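Local coordinates for SPbeta prophage-derived uncharacterized protein YopX (Bacillus subtilis, PDB 2I2L) that is of unknown function but folds into antiparallel beta sheets without helices and assembles as a homodimer, at residues Ile24-Ser27 with Trp31-Lys34; Asn51-Trp56 with Asp122-Pro127; Met1-Arg6 with His14-Glu19. One frame throughout, in Å; residues are numbered along the deposited sequence.

Contact 1 (Ile24-Ser27 with Trp31-Lys34); sequences IIKS and WTLK
I24 meets T32 and K34 on one face of the sheet, its CG1 branch doing most of the work. With chi1 at -41°, CG1 sits beside its own backbone N, anti to the carbonyl carbon, and this brings it to 3.6 Å from K34 CG. The two side chains cross there at about a right angle. I24 CG1 also lies 3.5 Å from T32 O, the carbonyl that accepts from I24 N. CG is the lysine atom that meets the isoleucine; bends at chi2 and chi4 shape the K34 chain beyond it. K26, past the end of the strand pairing, brings its NZ to 4.9 Å from K34 NZ; the like charges may repel mildly where K26 is exposed to solvent.

The two strands form an antiparallel beta hairpin, 21-25 followed by 31-36. I24 and T32 are its hydrogen-bonded pair: I24 N gives to T32 O at 2.9 Å, T32 N to I24 O at 2.8 Å. I25 and W31 are the next, non-hydrogen-bonded pair, with their side chains on the other face. W31 CB touches I24 O at 3.6 Å, but a chi1 of 59° places CG between the backbone N and carbonyl carbon, and the indole swings off toward L54. The hydroxyl of T32 is bound to D46 of strand 41-46. I24 packs on I24 of the second subunit, and the sheet runs on across the interface through I24 and I25.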
# COMPACT_ATOMS: atom_id res chain seq x y z
N ILE B 24 12.38 -7.68 5.67
CA ILE B 24 12.03 -9.08 5.47
C ILE B 24 10.63 -9.43 5.96
O ILE B 24 10.36 -9.39 7.16
CB ILE B 24 13.03 -10.04 6.21
CG1 ILE B 24 14.47 -9.53 6.05
CG2 ILE B 24 12.87 -11.47 5.67
CD1 ILE B 24 14.91 -9.30 4.61
N ILE B 25 9.77 -9.80 5.03
CA ILE B 25 8.41 -10.19 5.37
C ILE B 25 8.33 -11.72 5.49
O ILE B 25 8.60 -12.43 4.52
CB ILE B 25 7.41 -9.73 4.30
CG1 ILE B 25 7.29 -8.21 4.31
CG2 ILE B 25 6.06 -10.39 4.53
CD1 ILE B 25 6.51 -7.67 3.16
N LYS B 26 7.98 -12.23 6.66
CA LYS B 26 7.89 -13.67 6.82
C LYS B 26 6.49 -14.20 6.54
O LYS B 26 5.52 -13.43 6.46
CB LYS B 26 8.31 -14.09 8.23
CG LYS B 26 9.68 -14.78 8.30
CD LYS B 26 10.83 -13.80 8.56
CE LYS B 26 12.19 -14.52 8.73
NZ LYS B 26 13.29 -13.61 9.22
N SER B 27 6.39 -15.52 6.38
CA SER B 27 5.13 -16.17 6.09
C SER B 27 4.05 -15.98 7.13
O SER B 27 2.87 -15.99 6.80
CB SER B 27 5.33 -17.67 5.89
OG SER B 27 4.10 -18.27 5.52
N TRP B 31 7.56 -9.10 10.12
CA TRP B 31 8.56 -8.45 9.31
C TRP B 31 9.78 -8.18 10.17
O TRP B 31 9.70 -8.21 11.40
CB TRP B 31 8.03 -7.14 8.72
CG TRP B 31 7.58 -6.13 9.73
CD1 TRP B 31 6.30 -5.82 10.05
CD2 TRP B 31 8.42 -5.25 10.49
NE1 TRP B 31 6.28 -4.79 10.95
CE2 TRP B 31 7.56 -4.42 11.24
CE3 TRP B 31 9.80 -5.08 10.61
CZ2 TRP B 31 8.03 -3.42 12.09
CZ3 TRP B 31 10.29 -4.08 11.46
CH2 TRP B 31 9.40 -3.26 12.20
N THR B 32 10.92 -7.94 9.52
CA THR B 32 12.15 -7.69 10.24
C THR B 32 13.07 -6.78 9.45
O THR B 32 13.41 -7.08 8.31
CB THR B 32 12.92 -8.98 10.49
OG1 THR B 32 12.11 -9.88 11.25
CG2 THR B 32 14.22 -8.68 11.21
N LEU B 33 13.49 -5.68 10.05
CA LEU B 33 14.39 -4.79 9.35
C LEU B 33 15.81 -5.28 9.56
O LEU B 33 16.30 -5.28 10.69
CB LEU B 33 14.26 -3.37 9.87
CG LEU B 33 15.18 -2.42 9.10
CD1 LEU B 33 14.60 -2.15 7.72
CD2 LEU B 33 15.34 -1.12 9.87
N LYS B 34 16.47 -5.72 8.49
CA LYS B 34 17.85 -6.18 8.58
C LYS B 34 18.76 -5.08 8.02
O LYS B 34 18.28 -4.15 7.36
CB LYS B 34 18.06 -7.46 7.77
CG LYS B 34 17.20 -8.65 8.19
CD LYS B 34 17.44 -9.05 9.63
CE LYS B 34 16.89 -10.44 9.92
NZ LYS B 34 17.73 -11.51 9.31

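Contact 2 (Asn51-Trp56 with Asp122-Pro127)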
# COMPACT_ATOMS: atom_id res chain seq x y z
N ASN B 51 6.80 -1.23 19.81
CA ASN B 51 7.05 0.21 19.77
C ASN B 51 7.24 0.58 18.30
O ASN B 51 6.67 1.57 17.81
CB ASN B 51 8.32 0.57 20.55
CG ASN B 51 8.09 0.61 22.06
OD1 ASN B 51 7.60 -0.36 22.65
ND2 ASN B 51 8.47 1.73 22.68
N ALA B 52 8.05 -0.24 17.62
CA ALA B 52 8.39 -0.07 16.20
C ALA B 52 7.19 -0.22 15.28
O ALA B 52 6.21 -0.89 15.62
CB ALA B 52 9.46 -1.08 15.82
N ALA B 53 7.27 0.39 14.11
CA ALA B 53 6.18 0.32 13.14
C ALA B 53 6.63 0.36 11.68
O ALA B 53 7.54 1.10 11.31
CB ALA B 53 5.20 1.46 13.41
N LEU B 54 5.97 -0.46 10.85
CA LEU B 54 6.24 -0.55 9.42
C LEU B 54 5.24 0.36 8.68
O LEU B 54 4.03 0.17 8.79
CB LEU B 54 6.07 -1.99 8.93
CG LEU B 54 6.88 -2.51 7.72
CD1 LEU B 54 6.30 -3.83 7.25
CD2 LEU B 54 6.85 -1.52 6.58
N MSE B 55 5.74 1.35 7.94
CA MSE B 55 4.89 2.26 7.17
C MSE B 55 5.23 2.25 5.67
O MSE B 55 6.36 2.56 5.25
CB MSE B 55 5.03 3.67 7.71
CG MSE B 55 4.63 3.82 9.17
SE MSE B 55 5.66 5.24 10.00
CE MSE B 55 7.30 4.24 10.26
N TRP B 56 4.24 1.90 4.85
CA TRP B 56 4.44 1.87 3.41
C TRP B 56 4.31 3.24 2.77
O TRP B 56 3.71 4.17 3.34
CB TRP B 56 3.43 0.93 2.75
CG TRP B 56 3.55 -0.48 3.18
CD1 TRP B 56 2.64 -1.19 3.90
CD2 TRP B 56 4.63 -1.38 2.90
NE1 TRP B 56 3.08 -2.47 4.09
CE2 TRP B 56 4.30 -2.62 3.49
CE3 TRP B 56 5.84 -1.27 2.21
CZ2 TRP B 56 5.13 -3.74 3.40
CZ3 TRP B 56 6.67 -2.39 2.13
CH2 TRP B 56 6.31 -3.61 2.72
N ASP B 122 5.90 13.30 10.94
CA ASP B 122 5.12 12.08 11.11
C ASP B 122 4.68 11.90 12.56
O ASP B 122 5.16 12.58 13.46
CB ASP B 122 5.91 10.86 10.65
CG ASP B 122 7.29 10.79 11.27
OD1 ASP B 122 7.40 10.42 12.46
OD2 ASP B 122 8.26 11.11 10.56
N VAL B 123 3.76 10.97 12.76
CA VAL B 123 3.22 10.70 14.08
C VAL B 123 4.27 10.21 15.08
O VAL B 123 4.11 10.40 16.29
CB VAL B 123 2.10 9.68 13.98
N TYR B 124 5.34 9.59 14.58
CA TYR B 124 6.36 9.08 15.49
C TYR B 124 7.43 10.06 15.94
O TYR B 124 7.84 10.04 17.10
CB TYR B 124 7.00 7.81 14.91
CG TYR B 124 6.00 6.67 14.78
CD1 TYR B 124 5.31 6.46 13.59
CD2 TYR B 124 5.70 5.85 15.87
CE1 TYR B 124 4.34 5.47 13.48
CE2 TYR B 124 4.74 4.86 15.77
CZ TYR B 124 4.06 4.68 14.57
OH TYR B 124 3.08 3.73 14.47
N GLN B 125 7.89 10.93 15.06
CA GLN B 125 8.91 11.89 15.45
C GLN B 125 8.35 13.27 15.77
O GLN B 125 9.07 14.15 16.23
CB GLN B 125 9.96 12.00 14.34
CG GLN B 125 10.70 10.71 14.11
CD GLN B 125 11.82 10.86 13.10
OE1 GLN B 125 11.58 11.11 11.91
NE2 GLN B 125 13.05 10.70 13.57
N ASN B 126 7.06 13.46 15.52
CA ASN B 126 6.45 14.75 15.77
C ASN B 126 5.07 14.63 16.42
O ASN B 126 4.08 15.18 15.93
CB ASN B 126 6.34 15.56 14.46
CG ASN B 126 7.53 15.36 13.55
OD1 ASN B 126 7.64 14.35 12.86
ND2 ASN B 126 8.45 16.32 13.55
N PRO B 127 4.98 13.87 17.52
CA PRO B 127 3.68 13.73 18.17
C PRO B 127 3.34 15.09 18.77
O PRO B 127 4.24 15.91 19.01
CB PRO B 127 3.93 12.68 19.24
CG PRO B 127 5.38 12.92 19.60
CD PRO B 127 6.03 13.13 18.25
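The phenol ring of Y124 is the flat group on which this contact turns, and A53, M55 and N51 all approach it obliquely. A53 CB meets the hydroxyl end, 3.3 Å from Y124 OH and 3.6 Å from Y124 CZ. The selenium of M55, a selenomethionine in this crystal, comes to 3.7 Å from Y124 CE1 and 4.7 Å from the ring centroid, in a direction 64° off the ring normal. N51 O is a more distant neighbour, toward CE2. W8, from strand 5-8, also meets the Y124 ring, the two planes inclined at about 35°. Further along the strand, the W56 indole carries L54 CD2 over the centre of one face.

Y124 keeps CG beside its backbone N, anti to the carbonyl carbon (chi1 -64°), which directs the ring out of its loop and across to strand 53-60. The M55 chain bends at chi3, and its selenium, not the methyl beyond it, is the atom against the ring.

The loop that presents Y124 is tied up by its own polar groups. Q125 N donates to D122 OD1 at 2.7 Å, nearly along the C-O axis of the carboxylate, while N126 OD1 takes D122 N at 2.8 Å and N126 N returns to D122 O. An Asx motif at D122 thus shapes the turn after strand 115-122, and a Met-aromatic contact joins that turn to the sheet containing strands 5-8 and 53-60.

Contact 3 (Met1-Arg6 with His14-Glu19); sequences MNTAYR and HYWDDE
R6 and Y15 lie side by side and point the same way, and the guanidinium grips the phenol oxygen side-on with two nitrogens. R6 NE donates to Y15 OH at 2.9 Å and R6 NH2 to the same oxygen at 3.0 Å, with that oxygen only 13° out of the guanidinium plane. The planes of ring and guanidinium are 63° apart, so the groups do not stack; R6 CB comes against the ring instead, 3.4 Å from Y15 CE1. Bends at chi2 and chi3 carry the arginine along the tyrosine toward its hydroxyl.

W16 makes the second cluster. A4 CA stands over the five-membered ring of W16, 3.8 Å from its centroid, a CH-pi contact, and A4 CB reaches W16 NE1. Y5 O lies in the indole plane at the ring's edge, and the same oxygen accepts W16 N at 3.1 Å. W16 CB itself sits over one face of the Y5 ring, 3.3 Å from Y5 CE1. A chi1 of 64° sets CG of the tryptophan between its backbone N and carbonyl carbon, which brings the indole face under A4 CA.

Behind these contacts, a type I turn from Y15 to D18, closed by D18 N to Y15 O, sets the path of the chain at W16. R6 and Y15 are paired as an antiparallel non-hydrogen-bonded couple. Y66 touches A4 and R6, and its ring also meets that of Y15. H14 NE2 is hydrogen-bonded to D9 OD1. The whole forms the open end of the beta hairpin of strands 5-8 and 13-15: strand 53-60 runs along the other edge of 5-8, L23 and L33 of the neighbouring sheet pack on Y5, and the second subunit meets T3 and Y5 through its I25.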
# COMPACT_ATOMS: atom_id res chain seq x y z
N MSE B 1 8.33 1.45 -8.84
CA MSE B 1 8.79 0.38 -7.90
C MSE B 1 7.96 0.38 -6.62
O MSE B 1 8.14 1.22 -5.74
CB MSE B 1 10.28 0.57 -7.55
N ASN B 2 7.03 -0.58 -6.55
CA ASN B 2 6.17 -0.75 -5.38
C ASN B 2 7.08 -1.26 -4.28
O ASN B 2 7.13 -2.45 -4.00
CB ASN B 2 5.10 -1.80 -5.70
CG ASN B 2 5.61 -2.86 -6.65
OD1 ASN B 2 6.58 -3.58 -6.36
ND2 ASN B 2 4.97 -2.97 -7.81
N THR B 3 7.80 -0.36 -3.63
CA THR B 3 8.72 -0.82 -2.62
C THR B 3 9.01 0.13 -1.47
O THR B 3 9.46 -0.30 -0.42
CB THR B 3 10.04 -1.27 -3.30
OG1 THR B 3 9.96 -2.67 -3.59
CG2 THR B 3 11.24 -0.99 -2.43
N ALA B 4 8.72 1.41 -1.66
CA ALA B 4 8.97 2.41 -0.61
C ALA B 4 8.33 2.07 0.73
O ALA B 4 7.15 1.72 0.81
CB ALA B 4 8.51 3.79 -1.07
N TYR B 5 9.13 2.18 1.78
CA TYR B 5 8.67 1.94 3.14
C TYR B 5 9.66 2.62 4.08
O TYR B 5 10.74 3.05 3.66
CB TYR B 5 8.59 0.43 3.46
CG TYR B 5 9.93 -0.22 3.67
CD1 TYR B 5 10.63 -0.76 2.61
CD2 TYR B 5 10.55 -0.19 4.93
CE1 TYR B 5 11.93 -1.26 2.78
CE2 TYR B 5 11.83 -0.67 5.11
CZ TYR B 5 12.52 -1.20 4.03
OH TYR B 5 13.83 -1.63 4.16
N ARG B 6 9.26 2.72 5.34
CA ARG B 6 10.08 3.30 6.40
C ARG B 6 9.69 2.59 7.69
O ARG B 6 8.53 2.24 7.89
CB ARG B 6 9.84 4.82 6.54
CG ARG B 6 8.37 5.21 6.51
CD ARG B 6 7.98 6.22 7.59
NE ARG B 6 7.97 7.61 7.13
CZ ARG B 6 6.96 8.45 7.34
NH1 ARG B 6 5.87 8.07 8.00
NH2 ARG B 6 7.04 9.70 6.87
N HIS B 14 13.84 4.76 9.85
CA HIS B 14 14.66 4.14 8.81
C HIS B 14 13.93 4.14 7.47
O HIS B 14 12.79 3.68 7.37
CB HIS B 14 14.99 2.69 9.18
CG HIS B 14 15.78 2.55 10.45
ND1 HIS B 14 17.15 2.60 10.47
CD2 HIS B 14 15.37 2.38 11.73
CE1 HIS B 14 17.57 2.47 11.73
NE2 HIS B 14 16.51 2.34 12.50
N TYR B 15 14.58 4.65 6.43
CA TYR B 15 13.99 4.66 5.10
C TYR B 15 14.63 3.58 4.23
O TYR B 15 15.82 3.30 4.34
CB TYR B 15 14.13 6.04 4.47
CG TYR B 15 13.05 6.99 4.92
CD1 TYR B 15 11.72 6.80 4.53
CD2 TYR B 15 13.34 8.07 5.76
CE1 TYR B 15 10.71 7.65 4.97
CE2 TYR B 15 12.33 8.92 6.21
CZ TYR B 15 11.02 8.71 5.81
OH TYR B 15 10.02 9.53 6.26
N TRP B 16 13.80 2.96 3.38
CA TRP B 16 14.20 1.87 2.50
C TRP B 16 15.49 2.10 1.71
O TRP B 16 16.28 1.18 1.50
CB TRP B 16 13.07 1.55 1.51
CG TRP B 16 12.76 2.69 0.60
CD1 TRP B 16 11.93 3.75 0.85
CD2 TRP B 16 13.33 2.93 -0.69
NE1 TRP B 16 11.97 4.63 -0.20
CE2 TRP B 16 12.82 4.16 -1.16
CE3 TRP B 16 14.24 2.23 -1.50
CZ2 TRP B 16 13.18 4.70 -2.40
CZ3 TRP B 16 14.61 2.77 -2.74
CH2 TRP B 16 14.08 4.00 -3.17
N ASP B 17 15.70 3.34 1.28
CA ASP B 17 16.89 3.66 0.51
C ASP B 17 18.20 3.75 1.32
O ASP B 17 19.28 3.72 0.73
CB ASP B 17 16.64 4.94 -0.28
CG ASP B 17 16.03 6.02 0.56
OD1 ASP B 17 16.77 6.72 1.28
OD2 ASP B 17 14.79 6.16 0.51
N ASP B 18 18.11 3.85 2.65
CA ASP B 18 19.32 3.92 3.49
C ASP B 18 20.26 2.74 3.18
O ASP B 18 19.81 1.59 3.08
CB ASP B 18 18.99 3.84 4.99
CG ASP B 18 18.02 4.92 5.45
OD1 ASP B 18 18.17 6.10 5.06
OD2 ASP B 18 17.11 4.58 6.24
N GLU B 19 21.55 3.01 3.06
CA GLU B 19 22.52 1.95 2.76
C GLU B 19 22.39 0.67 3.60
O GLU B 19 22.32 0.72 4.83
CB GLU B 19 23.95 2.50 2.89

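Along the chain the order is contact 3, contact 1, then contact 2, whose second segment comes only after the strands of a third sheet. Contacts 1 and 3 are hairpins in consecutive strand pairs, their centres about 13 Å apart, with L33 packing on Y5 and H14 between them. Contacts 2 and 3 share a sheet, since strands 53-60 and 5-8 are neighbours, and their centres lie about 14 Å apart. Contacts 1 and 2, about 18 Å between centres, meet where W31 packs on L54. Side chains of the two small sheets thus pack together; contacts 1 and 3 both reach the second subunit, into which strand 21-25 continues its sheet. Contact 2 joins the four-stranded sheet to the loop leaving the five-stranded one.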